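Local coordinates for protein congerin-1 (Conger myriaster, PDB 1C1L) that binds beta-galactosides such as lactose as a homodimeric galectin, its physiological role being not yet known, at residues N9-V14 against K117-F122; I96-I101 against N108-N113. All blocks are in the same frame, centred on the assembly; numbering follows the deposited sequence.

Overall arrangement
Contacts 1 and 2 lie in the galectin beta-sandwich of two antiparallel sheets; the centres of the two contacts are about 15 Å apart. Along the chain 9-14 comes first, then the hairpin segments 96-101 and 108-113 of contact 2, and last 117-122, so contact 1 brackets contact 2 in sequence. Contact 2 forms an outer hairpin of the sheet that also holds strands 87-94, 18-24 and 129-136; contact 1 ties the loop ahead of strand 18-24 to the loop that enters strand 122-127 of the other sheet. The two meet directly, Leu120 CD1 lying 3.7 Å from Phe99 CE2. Contact 1 borders the second subunit, whereas the Phe111 side chain of contact 2 comes within about 8 Å of the bound galactose.

Contact 1 (N9-V14 against K117-F122); sequences NFDFTV and KEFLPF
Phe12 and Leu120 join two loops at one end of the galectin beta-sandwich through a single beta bridge, centred on Thr13 and Phe119. The firm bond runs from Leu120 N to Phe12 O (3.2 Å, 155° at the hydrogen), and the same oxygen receives a CA-H contact from Phe119. Phe12 sits at the centre of an inverse gamma turn, and its oxygen also bonds the Tyr94 hydroxyl. On the buried side the side chains of Phe12 and Leu120 run alongside each other, CE2 of the Phe12 ring lying 3.9 Å from Leu120 CD1. With CG anti to the backbone N (chi1 -175°), the Phe12 ring reaches inward to Leu92 and Leu136, and meets Tyr94 edge-to-face. Phe119 instead meets the other segment with the edge of its ring: CD1 lies 3.6 Å from Thr13 CG2, and CE1 is next to Asp11 CA, almost in the ring plane. The Asp11 carboxylate, turned 76° from that ring, sends OD1 to Gly4 N of the second subunit. Toward exposed Val14 and Glu118 the contact is looser. The single N-H of Val14 is shared between a weak direct bond to Glu118 O, 3.4 Å from Val14 N, and water 2, which donates to that same oxygen. At the other end of the bridge, water 1 accepts from Phe12 N at 2.7 Å and lies 2.8 Å from Leu120 O.

Contact 2 (I96-I101 against N108-N113); sequences INKFYI and NLEFPN
The beta hairpin of strands 98-103 and 108-112 pairs its arms antiparallel, the axes of 98-101 and 108-112 at 158°. Phe99 and Phe111 form one hydrogen-bonded pair, in which Phe99 N meets Phe111 O at 2.8 Å almost in line with the carbonyl bond and Phe111 N returns to Phe99 O at 3.0 Å; Ile101 and Leu109 form the next, also bonded both ways. At the opposite end, past the non-hydrogen-bonded pair Lys98/Pro112, Asn113 N bonds to Asn97 O from above the carbonyl plane, and water 3 links Ile96 O to Asn113 O. Phe99, Ile101, Leu109 and Phe111 share the inner face. There Ile101 CD1 packs 4.2 Å from Phe111 CB, and the Phe99 ring turns its edge to Pro112 O, with CE1 4.0 Å from Asn113 CB. In the galectin sandwich this face lies against the opposing sheet, Phe111 meeting Leu44, Met61 and Gln75, the last in the predicted galactoside site. Tyr100 and Glu110 occupy the other face. The extended Lys98 chain reaches Glu110 there, NZ forming a salt bridge with OE1 at 3.2 Å from above the carboxylate plane. Glu110 OE2 lies at the edge of the Tyr100 ring, the carboxylate turned 86° to it, while the Tyr100 hydroxyl bonds to Asp95. A trans first torsion (chi1 -179°) swings the Asn113 amide beside Ile96 O, and ND2 bonds the backbone oxygens of Asp95 and Lys117.

Contact 1 (N9-V14 against K117-F122)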
loop_
_atom_site.group_PDB
_atom_site.type_symbol
_atom_site.label_atom_id
_atom_site.label_comp_id
_atom_site.label_asym_id
_atom_site.label_seq_id
_atom_site.Cartn_x
_atom_site.Cartn_y
_atom_site.Cartn_z
ATOM N N ASN A 9 7.089 -5.506 0.025
ATOM C CA ASN A 9 6.567 -6.672 -0.673
ATOM C C ASN A 9 5.931 -6.430 -2.016
ATOM O O ASN A 9 5.703 -7.377 -2.761
ATOM C CB ASN A 9 5.529 -7.388 0.167
ATOM C CG ASN A 9 6.114 -7.817 1.492
ATOM O OD1 ASN A 9 6.359 -6.980 2.355
ATOM N ND2 ASN A 9 6.372 -9.101 1.668
ATOM N N PHE A 10 5.594 -5.179 -2.298
ATOM C CA PHE A 10 4.857 -4.886 -3.510
ATOM C C PHE A 10 5.761 -4.505 -4.672
ATOM O O PHE A 10 6.259 -3.385 -4.731
ATOM C CB PHE A 10 3.844 -3.754 -3.239
ATOM C CG PHE A 10 2.558 -4.125 -2.496
ATOM C CD1 PHE A 10 2.274 -5.441 -2.100
ATOM C CD2 PHE A 10 1.625 -3.123 -2.228
ATOM C CE1 PHE A 10 1.080 -5.734 -1.450
ATOM C CE2 PHE A 10 0.430 -3.429 -1.581
ATOM C CZ PHE A 10 0.159 -4.731 -1.195
ATOM N N ASP A 11 6.059 -5.435 -5.566
ATOM C CA ASP A 11 6.829 -5.132 -6.759
ATOM C C ASP A 11 5.838 -5.072 -7.889
ATOM O O ASP A 11 5.347 -6.095 -8.376
ATOM C CB ASP A 11 7.847 -6.205 -7.109
ATOM C CG ASP A 11 8.961 -6.390 -6.110
ATOM O OD1 ASP A 11 9.403 -5.414 -5.523
ATOM O OD2 ASP A 11 9.390 -7.522 -5.920
ATOM N N PHE A 12 5.499 -3.872 -8.321
ATOM C CA PHE A 12 4.552 -3.719 -9.403
ATOM C C PHE A 12 5.330 -3.903 -10.697
ATOM O O PHE A 12 5.898 -2.962 -11.259
ATOM C CB PHE A 12 3.900 -2.324 -9.296
ATOM C CG PHE A 12 2.799 -2.084 -10.321
ATOM C CD1 PHE A 12 2.025 -3.146 -10.789
ATOM C CD2 PHE A 12 2.571 -0.797 -10.807
ATOM C CE1 PHE A 12 1.029 -2.937 -11.738
ATOM C CE2 PHE A 12 1.570 -0.587 -11.757
ATOM C CZ PHE A 12 0.799 -1.653 -12.223
ATOM N N THR A 13 5.429 -5.162 -11.104
ATOM C CA THR A 13 6.149 -5.531 -12.317
ATOM C C THR A 13 5.142 -5.932 -13.379
ATOM O O THR A 13 3.939 -6.033 -13.086
ATOM C CB THR A 13 7.105 -6.721 -12.039
ATOM O OG1 THR A 13 6.326 -7.780 -11.481
ATOM C CG2 THR A 13 8.228 -6.333 -11.084
ATOM N N VAL A 14 5.600 -6.201 -14.606
ATOM C CA VAL A 14 4.725 -6.688 -15.655
ATOM C C VAL A 14 3.973 -7.935 -15.186
ATOM O O VAL A 14 4.546 -8.850 -14.588
ATOM C CB VAL A 14 5.593 -6.990 -16.901
ATOM C CG1 VAL A 14 4.818 -7.849 -17.898
ATOM C CG2 VAL A 14 6.005 -5.674 -17.551
ATOM N N LYS A 117 8.859 0.469 -19.581
ATOM C CA LYS A 117 9.089 0.149 -18.189
ATOM C C LYS A 117 8.611 -1.254 -17.886
ATOM O O LYS A 117 7.610 -1.711 -18.424
ATOM C CB LYS A 117 8.359 1.126 -17.282
ATOM C CG LYS A 117 8.896 2.539 -17.403
ATOM C CD LYS A 117 10.371 2.510 -17.053
ATOM C CE LYS A 117 10.820 3.918 -16.801
ATOM N NZ LYS A 117 12.166 3.849 -16.280
ATOM N N GLU A 118 9.381 -1.955 -17.058
ATOM C CA GLU A 118 9.014 -3.281 -16.608
ATOM C C GLU A 118 8.848 -3.364 -15.099
ATOM O O GLU A 118 8.504 -4.425 -14.573
ATOM C CB GLU A 118 10.074 -4.273 -17.048
ATOM C CG GLU A 118 9.931 -4.481 -18.544
ATOM C CD GLU A 118 10.957 -5.394 -19.170
ATOM O OE1 GLU A 118 12.154 -5.178 -18.989
ATOM O OE2 GLU A 118 10.537 -6.318 -19.855
ATOM N N PHE A 119 9.094 -2.257 -14.406
ATOM C CA PHE A 119 8.967 -2.165 -12.963
ATOM C C PHE A 119 8.647 -0.697 -12.666
ATOM O O PHE A 119 9.262 0.189 -13.284
ATOM C CB PHE A 119 10.287 -2.581 -12.289
ATOM C CG PHE A 119 10.253 -2.346 -10.788
ATOM C CD1 PHE A 119 9.353 -3.059 -9.993
ATOM C CD2 PHE A 119 11.063 -1.360 -10.221
ATOM C CE1 PHE A 119 9.259 -2.772 -8.639
ATOM C CE2 PHE A 119 10.960 -1.079 -8.862
ATOM C CZ PHE A 119 10.059 -1.784 -8.073
ATOM N N LEU A 120 7.701 -0.409 -11.770
ATOM C CA LEU A 120 7.345 0.964 -11.419
ATOM C C LEU A 120 7.390 1.123 -9.901
ATOM O O LEU A 120 6.553 0.533 -9.210
ATOM C CB LEU A 120 5.941 1.324 -11.882
ATOM C CG LEU A 120 5.706 1.315 -13.386
ATOM C CD1 LEU A 120 4.230 1.485 -13.657
ATOM C CD2 LEU A 120 6.466 2.449 -14.045
ATOM N N PRO A 121 8.351 1.853 -9.333
ATOM C CA PRO A 121 8.560 1.974 -7.886
ATOM C C PRO A 121 7.708 2.984 -7.137
ATOM O O PRO A 121 7.721 3.011 -5.906
ATOM C CB PRO A 121 10.027 2.282 -7.779
ATOM C CG PRO A 121 10.223 3.206 -8.954
ATOM C CD PRO A 121 9.465 2.477 -10.046
ATOM N N PHE A 122 6.988 3.850 -7.843
ATOM C CA PHE A 122 6.309 4.957 -7.204
ATOM C C PHE A 122 4.838 5.085 -7.582
ATOM O O PHE A 122 4.456 4.944 -8.752
ATOM C CB PHE A 122 7.089 6.220 -7.568
ATOM C CG PHE A 122 6.492 7.524 -7.074
ATOM C CD1 PHE A 122 6.844 8.006 -5.816
ATOM C CD2 PHE A 122 5.582 8.227 -7.875
ATOM C CE1 PHE A 122 6.286 9.201 -5.354
ATOM C CE2 PHE A 122 5.026 9.415 -7.406
ATOM C CZ PHE A 122 5.380 9.898 -6.149
HETATM O O HOH W 1 6.613 -1.577 -7.303
HETATM O O HOH W 2 8.571 -7.066 -15.615
#

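Contact 2 (I96-I101 against N108-N113)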
loop_
_atom_site.group_PDB
_atom_site.type_symbol
_atom_site.label_atom_id
_atom_site.label_comp_id
_atom_site.label_asym_id
_atom_site.label_seq_id
_atom_site.Cartn_x
_atom_site.Cartn_y
_atom_site.Cartn_z
ATOM N N ILE A 96 5.171 -4.571 -21.685
ATOM C CA ILE A 96 6.190 -3.676 -22.227
ATOM C C ILE A 96 5.598 -2.672 -23.227
ATOM O O ILE A 96 6.173 -1.608 -23.444
ATOM C CB ILE A 96 7.333 -4.583 -22.863
ATOM C CG1 ILE A 96 8.565 -3.772 -23.265
ATOM C CG2 ILE A 96 6.819 -5.251 -24.120
ATOM C CD1 ILE A 96 9.494 -3.401 -22.107
ATOM N N ASN A 97 4.419 -2.944 -23.779
ATOM C CA ASN A 97 3.766 -2.091 -24.779
ATOM C C ASN A 97 2.675 -1.169 -24.277
ATOM O O ASN A 97 2.543 -0.036 -24.733
ATOM C CB ASN A 97 3.110 -2.903 -25.867
ATOM C CG ASN A 97 4.058 -3.858 -26.540
ATOM O OD1 ASN A 97 5.173 -3.491 -26.895
ATOM N ND2 ASN A 97 3.685 -5.117 -26.720
ATOM N N LYS A 98 1.832 -1.633 -23.357
ATOM C CA LYS A 98 0.649 -0.915 -22.910
ATOM C C LYS A 98 0.353 -1.058 -21.425
ATOM O O LYS A 98 0.739 -2.046 -20.786
ATOM C CB LYS A 98 -0.605 -1.410 -23.611
ATOM C CG LYS A 98 -0.639 -1.318 -25.120
ATOM C CD LYS A 98 -1.883 -2.030 -25.596
ATOM C CE LYS A 98 -1.842 -2.120 -27.108
ATOM N NZ LYS A 98 -3.027 -2.765 -27.643
ATOM N N PHE A 99 -0.332 -0.050 -20.924
ATOM C CA PHE A 99 -0.974 -0.034 -19.628
ATOM C C PHE A 99 -2.416 -0.379 -19.936
ATOM O O PHE A 99 -2.990 0.027 -20.962
ATOM C CB PHE A 99 -0.991 1.331 -18.960
ATOM C CG PHE A 99 0.354 1.663 -18.362
ATOM C CD1 PHE A 99 1.343 2.263 -19.141
ATOM C CD2 PHE A 99 0.610 1.321 -17.025
ATOM C CE1 PHE A 99 2.596 2.518 -18.588
ATOM C CE2 PHE A 99 1.865 1.581 -16.484
ATOM C CZ PHE A 99 2.854 2.173 -17.263
ATOM N N TYR A 100 -2.988 -1.124 -19.009
ATOM C CA TYR A 100 -4.362 -1.567 -19.050
ATOM C C TYR A 100 -4.997 -1.013 -17.784
ATOM O O TYR A 100 -4.577 -1.336 -16.659
ATOM C CB TYR A 100 -4.395 -3.089 -19.063
ATOM C CG TYR A 100 -3.579 -3.654 -20.213
ATOM C CD1 TYR A 100 -4.128 -3.657 -21.490
ATOM C CD2 TYR A 100 -2.293 -4.159 -20.005
ATOM C CE1 TYR A 100 -3.405 -4.162 -22.562
ATOM C CE2 TYR A 100 -1.561 -4.668 -21.078
ATOM C CZ TYR A 100 -2.133 -4.664 -22.352
ATOM O OH TYR A 100 -1.451 -5.155 -23.442
ATOM N N ILE A 101 -6.017 -0.180 -17.950
ATOM C CA ILE A 101 -6.674 0.524 -16.859
ATOM C C ILE A 101 -8.086 -0.005 -16.739
ATOM O O ILE A 101 -8.909 0.108 -17.657
ATOM C CB ILE A 101 -6.667 2.037 -17.153
ATOM C CG1 ILE A 101 -5.229 2.534 -17.310
ATOM C CG2 ILE A 101 -7.362 2.795 -16.016
ATOM C CD1 ILE A 101 -5.045 3.678 -18.328
ATOM N N ASN A 108 -12.645 0.068 -19.469
ATOM C CA ASN A 108 -11.300 -0.437 -19.529
ATOM C C ASN A 108 -10.650 0.453 -20.562
ATOM O O ASN A 108 -11.220 0.695 -21.637
ATOM C CB ASN A 108 -11.279 -1.882 -19.993
ATOM C CG ASN A 108 -11.998 -2.756 -18.988
ATOM O OD1 ASN A 108 -12.772 -3.636 -19.341
ATOM N ND2 ASN A 108 -11.831 -2.574 -17.690
ATOM N N LEU A 109 -9.499 1.019 -20.246
ATOM C CA LEU A 109 -8.776 1.902 -21.152
ATOM C C LEU A 109 -7.376 1.351 -21.346
ATOM O O LEU A 109 -6.918 0.521 -20.558
ATOM C CB LEU A 109 -8.695 3.320 -20.577
ATOM C CG LEU A 109 -10.016 4.034 -20.287
ATOM C CD1 LEU A 109 -9.813 5.287 -19.458
ATOM C CD2 LEU A 109 -10.662 4.358 -21.617
ATOM N N GLU A 110 -6.681 1.729 -22.412
ATOM C CA GLU A 110 -5.302 1.337 -22.641
ATOM C C GLU A 110 -4.548 2.616 -22.869
ATOM O O GLU A 110 -5.136 3.607 -23.309
ATOM C CB GLU A 110 -5.125 0.515 -23.878
ATOM C CG GLU A 110 -5.708 -0.864 -23.698
ATOM C CD GLU A 110 -5.768 -1.708 -24.960
ATOM O OE1 GLU A 110 -5.309 -1.285 -26.021
ATOM O OE2 GLU A 110 -6.292 -2.811 -24.877
ATOM N N PHE A 111 -3.263 2.586 -22.576
ATOM C CA PHE A 111 -2.417 3.747 -22.780
ATOM C C PHE A 111 -1.039 3.202 -23.127
ATOM O O PHE A 111 -0.683 2.157 -22.573
ATOM C CB PHE A 111 -2.362 4.583 -21.493
ATOM C CG PHE A 111 -1.577 5.882 -21.634
ATOM C CD1 PHE A 111 -2.118 6.962 -22.335
ATOM C CD2 PHE A 111 -0.312 5.991 -21.056
ATOM C CE1 PHE A 111 -1.382 8.146 -22.461
ATOM C CE2 PHE A 111 0.414 7.176 -21.187
ATOM C CZ PHE A 111 -0.121 8.251 -21.888
ATOM N N PRO A 112 -0.219 3.773 -24.013
ATOM C CA PRO A 112 1.090 3.234 -24.320
ATOM C C PRO A 112 2.030 3.253 -23.130
ATOM O O PRO A 112 1.980 4.132 -22.269
ATOM C CB PRO A 112 1.595 4.067 -25.483
ATOM C CG PRO A 112 0.798 5.342 -25.404
ATOM C CD PRO A 112 -0.559 4.882 -24.899
ATOM N N ASN A 113 2.903 2.259 -23.093
ATOM C CA ASN A 113 3.976 2.232 -22.118
ATOM C C ASN A 113 5.081 2.932 -22.891
ATOM O O ASN A 113 5.937 2.344 -23.560
ATOM C CB ASN A 113 4.367 0.792 -21.779
ATOM C CG ASN A 113 5.475 0.655 -20.748
ATOM O OD1 ASN A 113 6.219 1.599 -20.456
ATOM N ND2 ASN A 113 5.654 -0.499 -20.127
HETATM O O HOH W 3 7.118 0.381 -25.020
#